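Gamma-glutamyltransferase 1 Threonine peptidase. MEROPS family T03 S-subunit (Pseudomonas nitroreducens, PDB 5ZJG) catalyses the transfer of gamma-glutamyl groups from glutathione and related peptides to amino acids, or to water, which releases glutamate. Local coordinates at residues Y18-D23 and G34-D39; S72-S77 and S95-S100; K131-Y136 and G154-D159. All blocks are in the same frame, centred on the assembly; numbering follows the deposited sequence. Where two conformers were deposited one is given.

Contact 1: Y18-D23 and G34-D39. With GLY (glycine), chain F; GLY (glycine), chain E.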
loop_
_atom_site.group_PDB
_atom_site.type_symbol
_atom_site.label_atom_id
_atom_site.label_comp_id
_atom_site.label_asym_id
_atom_site.label_seq_id
_atom_site.Cartn_x
_atom_site.Cartn_y
_atom_site.Cartn_z
ATOM N N TYR B 18 -2.463 3.812 1.945
ATOM C CA TYR B 18 -3.643 3.994 1.102
ATOM C C TYR B 18 -3.193 4.528 -0.251
ATOM O O TYR B 18 -2.017 4.842 -0.452
ATOM C CB TYR B 18 -4.715 4.851 1.796
ATOM C CG TYR B 18 -4.458 6.347 1.977
ATOM C CD1 TYR B 18 -3.162 6.877 2.064
ATOM C CD2 TYR B 18 -5.525 7.206 2.119
ATOM C CE1 TYR B 18 -2.969 8.252 2.226
ATOM C CE2 TYR B 18 -5.346 8.577 2.273
ATOM C CZ TYR B 18 -4.071 9.085 2.351
ATOM O OH TYR B 18 -3.877 10.429 2.484
ATOM N N THR B 19 -4.109 4.530 -1.214
ATOM C CA THR B 19 -3.640 4.636 -2.589
ATOM C C THR B 19 -4.768 4.943 -3.554
ATOM O O THR B 19 -5.941 4.684 -3.284
ATOM C CB THR B 19 -2.951 3.336 -3.009
ATOM O OG1 THR B 19 -2.327 3.510 -4.281
ATOM C CG2 THR B 19 -3.950 2.194 -3.065
ATOM N N LEU B 20 -4.373 5.450 -4.729
ATOM C CA LEU B 20 -5.201 5.455 -5.929
ATOM C C LEU B 20 -4.840 4.318 -6.875
ATOM O O LEU B 20 -5.504 4.139 -7.908
ATOM C CB LEU B 20 -5.032 6.777 -6.666
ATOM C CG LEU B 20 -5.553 8.048 -6.002
ATOM C CD1 LEU B 20 -5.152 9.230 -6.888
ATOM C CD2 LEU B 20 -7.083 7.975 -5.856
ATOM N N ASN B 21 -3.820 3.543 -6.509
ATOM C CA ASN B 21 -3.085 2.565 -7.306
ATOM C C ASN B 21 -1.962 3.294 -8.037
ATOM O O ASN B 21 -0.984 3.669 -7.393
ATOM C CB ASN B 21 -3.975 1.751 -8.253
ATOM C CG ASN B 21 -3.222 0.571 -8.845
ATOM O OD1 ASN B 21 -2.127 0.231 -8.389
ATOM N ND2 ASN B 21 -3.794 -0.062 -9.856
ATOM N N TRP B 22 -2.041 3.505 -9.344
ATOM C CA TRP B 22 -0.929 4.186 -9.989
ATOM C C TRP B 22 -0.980 5.683 -9.676
ATOM O O TRP B 22 -1.913 6.178 -9.047
ATOM C CB TRP B 22 -0.930 3.882 -11.483
ATOM C CG TRP B 22 -0.517 2.473 -11.650
ATOM C CD1 TRP B 22 -1.337 1.386 -11.665
ATOM C CD2 TRP B 22 0.826 1.969 -11.733
ATOM N NE1 TRP B 22 -0.596 0.239 -11.790
ATOM C CE2 TRP B 22 0.736 0.568 -11.833
ATOM C CE3 TRP B 22 2.095 2.568 -11.747
ATOM C CZ2 TRP B 22 1.860 -0.245 -11.953
ATOM C CZ3 TRP B 22 3.208 1.758 -11.872
ATOM C CH2 TRP B 22 3.085 0.366 -11.964
ATOM N N ASP B 23 0.081 6.391 -10.058
ATOM C CA ASP B 23 0.174 7.815 -9.753
ATOM C C ASP B 23 -0.988 8.565 -10.386
ATOM O O ASP B 23 -1.185 8.521 -11.609
ATOM C CB ASP B 23 1.505 8.380 -10.242
ATOM C CG ASP B 23 2.701 7.744 -9.549
ATOM O OD1 ASP B 23 2.665 7.562 -8.313
ATOM O OD2 ASP B 23 3.670 7.414 -10.249
ATOM N N GLY B 34 -13.241 17.973 -7.272
ATOM C CA GLY B 34 -11.818 18.226 -7.307
ATOM C C GLY B 34 -10.896 17.094 -6.905
ATOM O O GLY B 34 -9.684 17.325 -6.820
ATOM N N PHE B 35 -11.403 15.886 -6.661
ATOM C CA PHE B 35 -10.536 14.762 -6.329
ATOM C C PHE B 35 -10.489 13.732 -7.454
ATOM O O PHE B 35 -11.425 13.587 -8.242
ATOM C CB PHE B 35 -10.980 14.091 -5.017
ATOM C CG PHE B 35 -12.348 13.449 -5.074
ATOM C CD1 PHE B 35 -13.484 14.192 -4.811
ATOM C CD2 PHE B 35 -12.480 12.095 -5.342
ATOM C CE1 PHE B 35 -14.737 13.610 -4.845
ATOM C CE2 PHE B 35 -13.721 11.498 -5.368
ATOM C CZ PHE B 35 -14.859 12.261 -5.126
ATOM N N LEU B 36 -9.379 13.007 -7.489
ATOM C CA LEU B 36 -9.121 11.965 -8.465
ATOM C C LEU B 36 -9.748 10.650 -8.043
ATOM O O LEU B 36 -9.802 10.310 -6.853
ATOM C CB LEU B 36 -7.616 11.755 -8.617
ATOM C CG LEU B 36 -6.897 12.882 -9.348
ATOM C CD1 LEU B 36 -5.458 13.029 -8.851
ATOM C CD2 LEU B 36 -6.947 12.639 -10.847
ATOM N N LEU B 37 -10.186 9.889 -9.037
ATOM C CA LEU B 37 -10.625 8.525 -8.816
ATOM C C LEU B 37 -9.494 7.542 -9.072
ATOM O O LEU B 37 -8.689 7.718 -9.986
ATOM C CB LEU B 37 -11.810 8.190 -9.723
ATOM C CG LEU B 37 -13.073 8.968 -9.380
ATOM C CD1 LEU B 37 -14.115 8.752 -10.472
ATOM C CD2 LEU B 37 -13.608 8.540 -8.035
ATOM N N ASN B 38 -9.472 6.496 -8.255
ATOM C CA ASN B 38 -8.522 5.408 -8.340
ATOM C C ASN B 38 -8.618 4.664 -9.669
ATOM O O ASN B 38 -9.627 4.714 -10.374
ATOM C CB ASN B 38 -8.773 4.427 -7.204
ATOM C CG ASN B 38 -10.072 3.681 -7.345
ATOM O OD1 ASN B 38 -10.135 2.623 -7.993
ATOM N ND2 ASN B 38 -11.134 4.235 -6.760
ATOM N N ASP B 39 -7.537 3.949 -9.994
ATOM C CA ASP B 39 -7.577 2.925 -11.036
ATOM C C ASP B 39 -7.229 1.585 -10.387
ATOM O O ASP B 39 -6.421 0.808 -10.906
ATOM C CB ASP B 39 -6.699 3.283 -12.251
ATOM C CG ASP B 39 -5.197 3.408 -11.966
ATOM O OD1 ASP B 39 -4.752 3.402 -10.806
ATOM O OD2 ASP B 39 -4.440 3.554 -12.951
HETATM N N GLY F . 4.957 4.061 -9.999
HETATM C CA GLY F . 4.664 2.938 -9.131
HETATM C C GLY F . 3.600 3.256 -8.105
HETATM O O GLY F . 2.806 4.184 -8.272
HETATM N N GLY E . -2.549 -0.957 -5.921
HETATM C CA GLY E . -1.409 -1.710 -5.427
HETATM C C GLY E . -1.795 -2.562 -4.235
HETATM O O GLY E . -1.105 -3.512 -3.857
HETATM O OXT GLY E . -2.831 -2.299 -3.623
#
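The backbone N of D39 donates to L20 O at 2.9 Å, one of three bonds joining the turn L20-W22, just past strand 13-19, to D39. N21 ND2 reaches D39 O at 3.0 Å. The N-H points straight at the oxygen (179°) and D39 O lies in the amide plane, although the donor stands 45° above the plane of that carbonyl. The third bond runs from W22 N to D39 OD1 at 3.1 Å, on the syn lone pair of the carboxylate. D39 OD1 also sits 3.1 Å from L20 O; both are acceptors, so their closeness is probably tolerated because each faces a backbone N-H. Apolar packing comes from L20, whose CD1 meets L36 CB at 3.9 Å. With CG of N21 anti to its backbone N (chi1 -168°), the amide lies between D39 and the bound glycine of chain E, whose N donates to N21 OD1 at 2.8 Å. T19 OG1, hydrogen-bonded to OG1 of T1, the probable nucleophile, accepts from N21 N at 2.7 Å in an ST turn. With ND2 committed to D39, the amide presents its oxygen to the ligand's amino group, consistent with N21 binding L-glutamate.

Contact 2: S72-S77 and S95-S100. With GLY (glycine), chain E.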
loop_
_atom_site.group_PDB
_atom_site.type_symbol
_atom_site.label_atom_id
_atom_site.label_comp_id
_atom_site.label_asym_id
_atom_site.label_seq_id
_atom_site.Cartn_x
_atom_site.Cartn_y
_atom_site.Cartn_z
ATOM N N SER B 72 -4.696 -6.939 -2.898
ATOM C CA SER B 72 -3.700 -5.915 -2.689
ATOM C C SER B 72 -2.381 -6.534 -2.226
ATOM O O SER B 72 -2.315 -7.690 -1.788
ATOM C CB SER B 72 -4.179 -4.901 -1.641
ATOM O OG SER B 72 -3.242 -3.847 -1.455
ATOM N N SER B 73 -1.326 -5.731 -2.319
ATOM C CA SER B 73 -0.056 -6.041 -1.679
ATOM C C SER B 73 0.221 -5.115 -0.500
ATOM O O SER B 73 1.268 -5.251 0.152
ATOM C CB SER B 73 1.079 -5.929 -2.698
ATOM O OG SER B 73 0.867 -6.830 -3.784
ATOM N N MET B 74 -0.666 -4.162 -0.219
ATOM C CA MET B 74 -0.386 -3.204 0.848
ATOM C C MET B 74 -0.373 -3.914 2.195
ATOM O O MET B 74 -1.235 -4.738 2.497
ATOM C CB MET B 74 -1.419 -2.083 0.883
ATOM C CG MET B 74 -1.425 -1.177 -0.344
ATOM S SD MET B 74 -2.583 0.174 -0.188
ATOM C CE MET B 74 -4.141 -0.684 -0.472
ATOM N N SER B 75 0.612 -3.588 3.013
ATOM C CA SER B 75 0.908 -4.362 4.219
ATOM C C SER B 75 1.300 -3.435 5.370
ATOM O O SER B 75 2.391 -3.558 5.934
ATOM C CB SER B 75 2.033 -5.363 3.936
ATOM O OG SER B 75 1.814 -6.129 2.762
ATOM N N PRO B 76 0.415 -2.519 5.773
ATOM C CA PRO B 76 0.724 -1.686 6.950
ATOM C C PRO B 76 0.955 -2.581 8.160
ATOM O O PRO B 76 0.205 -3.535 8.400
ATOM C CB PRO B 76 -0.516 -0.795 7.111
ATOM C CG PRO B 76 -1.628 -1.588 6.436
ATOM C CD PRO B 76 -0.952 -2.265 5.271
ATOM N N SER B 77 2.066 -2.348 8.859
ATOM C CA SER B 77 2.542 -3.310 9.847
ATOM C C SER B 77 2.866 -2.648 11.181
ATOM O O SER B 77 3.307 -1.499 11.238
ATOM C CB SER B 77 3.795 -4.033 9.330
ATOM O OG SER B 77 3.493 -4.872 8.207
ATOM N N SER B 95 3.366 -4.621 -6.057
ATOM C CA SER B 95 3.783 -5.982 -5.732
ATOM C C SER B 95 5.131 -6.052 -5.030
ATOM O O SER B 95 5.512 -7.147 -4.629
ATOM C CB SER B 95 3.847 -6.846 -6.998
ATOM O OG SER B 95 4.802 -6.356 -7.919
ATOM N N ARG B 96 5.841 -4.936 -4.880
ATOM C CA ARG B 96 7.091 -4.869 -4.132
ATOM C C ARG B 96 6.894 -4.566 -2.644
ATOM O O ARG B 96 7.871 -4.586 -1.889
ATOM C CB ARG B 96 7.987 -3.784 -4.743
ATOM C CG ARG B 96 8.635 -4.100 -6.101
ATOM C CD ARG B 96 7.628 -4.363 -7.229
ATOM N NE ARG B 96 8.274 -4.180 -8.532
ATOM C CZ ARG B 96 7.723 -4.478 -9.705
ATOM N NH1 ARG B 96 6.500 -4.995 -9.770
ATOM N NH2 ARG B 96 8.402 -4.255 -10.821
ATOM N N ILE B 97 5.664 -4.287 -2.199
ATOM C CA ILE B 97 5.474 -3.757 -0.847
ATOM C C ILE B 97 5.945 -4.746 0.202
ATOM O O ILE B 97 6.719 -4.400 1.098
ATOM C CB ILE B 97 4.004 -3.377 -0.627
ATOM C CG1 ILE B 97 3.704 -2.105 -1.410
ATOM C CG2 ILE B 97 3.687 -3.208 0.873
ATOM C CD1 ILE B 97 2.213 -1.776 -1.496
ATOM N N PHE B 98 5.443 -5.977 0.152
ATOM C CA PHE B 98 5.780 -6.877 1.248
ATOM C C PHE B 98 7.182 -7.466 1.129
ATOM O O PHE B 98 7.762 -7.824 2.162
ATOM C CB PHE B 98 4.737 -7.993 1.394
ATOM C CG PHE B 98 4.409 -8.705 0.122
ATOM C CD1 PHE B 98 5.201 -9.734 -0.331
ATOM C CD2 PHE B 98 3.265 -8.359 -0.610
ATOM C CE1 PHE B 98 4.877 -10.424 -1.518
ATOM C CE2 PHE B 98 2.959 -9.022 -1.773
ATOM C CZ PHE B 98 3.766 -10.051 -2.223
ATOM N N THR B 99 7.773 -7.554 -0.077
ATOM C CA THR B 99 9.203 -7.886 -0.121
ATOM C C THR B 99 10.061 -6.756 0.428
ATOM O O THR B 99 11.096 -7.018 1.063
ATOM C CB THR B 99 9.664 -8.236 -1.542
ATOM O OG1 THR B 99 9.448 -7.133 -2.434
ATOM C CG2 THR B 99 8.906 -9.469 -2.044
ATOM N N SER B 100 9.643 -5.508 0.232
ATOM C CA SER B 100 10.404 -4.390 0.801
ATOM C C SER B 100 10.324 -4.377 2.323
ATOM O O SER B 100 11.335 -4.161 3.000
ATOM C CB SER B 100 9.906 -3.068 0.219
ATOM O OG SER B 100 10.562 -2.801 -1.015
HETATM N N GLY E . -2.549 -0.957 -5.921
HETATM C CA GLY E . -1.409 -1.710 -5.427
HETATM C C GLY E . -1.795 -2.562 -4.235
HETATM O O GLY E . -1.105 -3.512 -3.857
HETATM O OXT GLY E . -2.831 -2.299 -3.623
#
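The tightest approach is I97 CG2 to S73 O, 3.2 Å, a methyl group set close against a carbonyl oxygen. The ethyl arm of I97 takes the other direction. Its CD1 lies 3.9 Å from M74 CG, the two side chains running side by side and pointing the same way. Beside I97, F98 offers the edge of its ring to S73 and S75. CE2 is 3.6 Å from S73 OG, near the ring plane, while F98 CB touches S75 OG at 3.7 Å. The ring gets there because its CG stands between the backbone N and the carbonyl carbon (chi1 50°), which turns it back along the start of helix 97-109. S73 OG also touches the S95 backbone, at CA (3.6 Å), but side chain to side chain the fit there is loose, OG to CB 4.4 Å, and S95 OG turns instead to Q127 and the guanidinium of R96. Every touching residue is nonetheless buried, and a second protein chain covers part of F98.

Several polar groups of S72-S77 bond within the loop or to the ligand, while S72 O, M74 O and P76 O bond to side chains of the other protein chain. S75 OG donates to S73 O, and S72 OG accepts from M74 N in an ST turn. S72 OG also donates to OXT of the glycine of chain E at 2.7 Å, and S73 N donates to its O at 2.7 Å. The helix start therefore backs the loop by van der Waals contact, leaving a hydroxyl and an N-H to hold a carboxylate, consistent with S72 and S73 binding L-glutamate.

Contact 3: K131-Y136 and G154-D159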
loop_
_atom_site.group_PDB
_atom_site.type_symbol
_atom_site.label_atom_id
_atom_site.label_comp_id
_atom_site.label_asym_id
_atom_site.label_seq_id
_atom_site.Cartn_x
_atom_site.Cartn_y
_atom_site.Cartn_z
ATOM N N LYS B 131 9.868 -14.381 -15.486
ATOM C CA LYS B 131 10.794 -15.456 -15.148
ATOM C C LYS B 131 12.165 -14.908 -14.799
ATOM O O LYS B 131 12.742 -14.115 -15.548
ATOM C CB LYS B 131 10.893 -16.435 -16.328
ATOM C CG LYS B 131 12.006 -17.485 -16.217
ATOM C CD LYS B 131 12.038 -18.395 -17.475
ATOM C CE LYS B 131 13.143 -19.463 -17.427
ATOM N NZ LYS B 131 13.203 -20.294 -18.686
ATOM N N ASP B 132 12.659 -15.305 -13.631
ATOM C CA ASP B 132 14.053 -15.067 -13.234
ATOM C C ASP B 132 14.477 -13.609 -13.414
ATOM O O ASP B 132 15.617 -13.316 -13.782
ATOM C CB ASP B 132 14.989 -15.987 -14.014
ATOM C CG ASP B 132 14.772 -17.432 -13.679
ATOM O OD1 ASP B 132 14.223 -17.705 -12.594
ATOM O OD2 ASP B 132 15.154 -18.300 -14.495
ATOM N N THR B 133 13.561 -12.684 -13.150
ATOM C CA THR B 133 13.821 -11.256 -13.295
ATOM C C THR B 133 13.880 -10.632 -11.906
ATOM O O THR B 133 12.943 -10.774 -11.117
ATOM C CB THR B 133 12.741 -10.596 -14.159
ATOM O OG1 THR B 133 12.817 -11.124 -15.493
ATOM C CG2 THR B 133 12.929 -9.096 -14.235
ATOM N N ILE B 134 15.008 -9.991 -11.595
ATOM C CA ILE B 134 15.176 -9.240 -10.358
ATOM C C ILE B 134 15.135 -7.764 -10.709
ATOM O O ILE B 134 15.906 -7.300 -11.563
ATOM C CB ILE B 134 16.492 -9.580 -9.637
ATOM C CG1 ILE B 134 16.550 -11.056 -9.245
ATOM C CG2 ILE B 134 16.632 -8.720 -8.374
ATOM C CD1 ILE B 134 17.988 -11.530 -8.845
ATOM N N TYR B 135 14.255 -7.031 -10.040
ATOM C CA TYR B 135 14.083 -5.608 -10.266
ATOM C C TYR B 135 14.911 -4.821 -9.268
ATOM O O TYR B 135 15.006 -5.200 -8.101
ATOM C CB TYR B 135 12.617 -5.221 -10.119
ATOM C CG TYR B 135 11.764 -5.837 -11.202
ATOM C CD1 TYR B 135 11.692 -5.259 -12.459
ATOM C CD2 TYR B 135 11.059 -7.008 -10.974
ATOM C CE1 TYR B 135 10.912 -5.823 -13.461
ATOM C CE2 TYR B 135 10.283 -7.579 -11.965
ATOM C CZ TYR B 135 10.216 -6.982 -13.203
ATOM O OH TYR B 135 9.440 -7.560 -14.187
ATOM N N TYR B 136 15.461 -3.707 -9.734
ATOM C CA TYR B 136 16.147 -2.737 -8.888
ATOM C C TYR B 136 15.667 -1.343 -9.269
ATOM O O TYR B 136 14.985 -1.161 -10.279
ATOM C CB TYR B 136 17.671 -2.874 -9.023
ATOM C CG TYR B 136 18.230 -2.599 -10.402
ATOM C CD1 TYR B 136 18.474 -1.299 -10.822
ATOM C CD2 TYR B 136 18.549 -3.642 -11.275
ATOM C CE1 TYR B 136 19.017 -1.036 -12.067
ATOM C CE2 TYR B 136 19.085 -3.386 -12.539
ATOM C CZ TYR B 136 19.311 -2.075 -12.925
ATOM O OH TYR B 136 19.846 -1.790 -14.160
ATOM N N GLY B 154 22.086 -16.623 -14.134
ATOM C CA GLY B 154 20.978 -16.679 -15.066
ATOM C C GLY B 154 19.841 -15.741 -14.743
ATOM O O GLY B 154 18.771 -15.855 -15.349
ATOM N N TYR B 155 20.028 -14.832 -13.797
ATOM C CA TYR B 155 19.031 -13.816 -13.535
ATOM C C TYR B 155 19.108 -12.718 -14.579
ATOM O O TYR B 155 20.180 -12.375 -15.080
ATOM C CB TYR B 155 19.238 -13.193 -12.155
ATOM C CG TYR B 155 18.787 -14.058 -11.015
ATOM C CD1 TYR B 155 17.440 -14.311 -10.805
ATOM C CD2 TYR B 155 19.703 -14.608 -10.138
ATOM C CE1 TYR B 155 17.022 -15.092 -9.741
ATOM C CE2 TYR B 155 19.296 -15.388 -9.077
ATOM C CZ TYR B 155 17.959 -15.625 -8.875
ATOM O OH TYR B 155 17.579 -16.408 -7.811
ATOM N N THR B 156 17.953 -12.155 -14.891
ATOM C CA THR B 156 17.861 -10.922 -15.654
ATOM C C THR B 156 17.652 -9.779 -14.672
ATOM O O THR B 156 16.745 -9.841 -13.837
ATOM C CB THR B 156 16.702 -10.983 -16.652
ATOM O OG1 THR B 156 16.952 -12.020 -17.609
ATOM C CG2 THR B 156 16.529 -9.644 -17.366
ATOM N N LEU B 157 18.488 -8.748 -14.764
ATOM C CA LEU B 157 18.369 -7.568 -13.916
ATOM C C LEU B 157 17.770 -6.416 -14.706
ATOM O O LEU B 157 18.195 -6.140 -15.833
ATOM C CB LEU B 157 19.734 -7.162 -13.357
ATOM C CG LEU B 157 20.570 -8.334 -12.851
ATOM C CD1 LEU B 157 21.887 -7.837 -12.267
ATOM C CD2 LEU B 157 19.799 -9.153 -11.833
ATOM N N GLU B 158 16.783 -5.744 -14.117
ATOM C CA GLU B 158 16.104 -4.649 -14.796
ATOM C C GLU B 158 15.846 -3.498 -13.841
ATOM O O GLU B 158 15.397 -3.704 -12.709
ATOM C CB GLU B 158 14.777 -5.117 -15.411
ATOM C CG GLU B 158 14.869 -5.337 -16.906
ATOM C CD GLU B 158 13.655 -6.034 -17.469
ATOM O OE1 GLU B 158 12.533 -5.736 -17.004
ATOM O OE2 GLU B 158 13.826 -6.885 -18.365
ATOM N N ASP B 159 16.123 -2.285 -14.312
ATOM C CA ASP B 159 15.707 -1.076 -13.618
ATOM C C ASP B 159 14.211 -0.911 -13.846
ATOM O O ASP B 159 13.775 -0.728 -14.985
ATOM C CB ASP B 159 16.488 0.129 -14.141
ATOM C CG ASP B 159 16.104 1.430 -13.456
ATOM O OD1 ASP B 159 15.130 1.444 -12.669
ATOM O OD2 ASP B 159 16.784 2.452 -13.711
HETATM O O HOH W 1 10.100 -6.522 -16.879
#
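Two short backbone bonds lead the ladder between strands 133-136 and 156-159: T156 N donates to D132 O at 2.8 Å, and I134 N donates to T156 O at 2.8 Å. E158 N to I134 O (3.1 Å) and Y136 N to E158 O (3.0 Å) continue it. I134 thus bonds to T156 and E158, the residues on either side of its partner L157, the pattern of parallel strands; the strand directions differ by 29°, a twist of the sheet. Between the strands the chain passes through helix 144-153, completing a beta-alpha-beta unit; G154, just past that helix, has the positive phi of a Schellman motif, and L157 packs against A147 and K151 on it. The face carrying I134, L157, Y136 and D159 has more apolar packing. There I134 CD1 lies over the Y155 ring, 3.5 Å from its centroid and 17° off the normal, a CH-pi contact, while Y155 OH bonds to a polar side chain of another protein chain. Farther along, the Y136 ring, swung across the neighbouring strand (chi1 63°), lays one face over E158 O and D159 N and meets L157 CB at its edge, CE2 to CB 3.9 Å.

From the N terminus, contact 1 comes first and closes a ten-residue loop free of helix and strand just after strand 13-19. Contact 2 then closes the hairpin of strands 77-81 and 84-90 back onto the start of helix 97-109, and contact 3 encloses helix 144-153. The three follow in series; none nests within or crosses another. In space, contact 2 nevertheless touches both of the others. T19 CG2 of contact 1 meets M74 SD of contact 2 at 3.8 Å, and both contacts hold the same glycine of chain E. R96 of contact 2 makes a cation-pi contact with Y135 of contact 3, whereas contacts 1 and 3 remain about 10 Å apart at their nearest atoms.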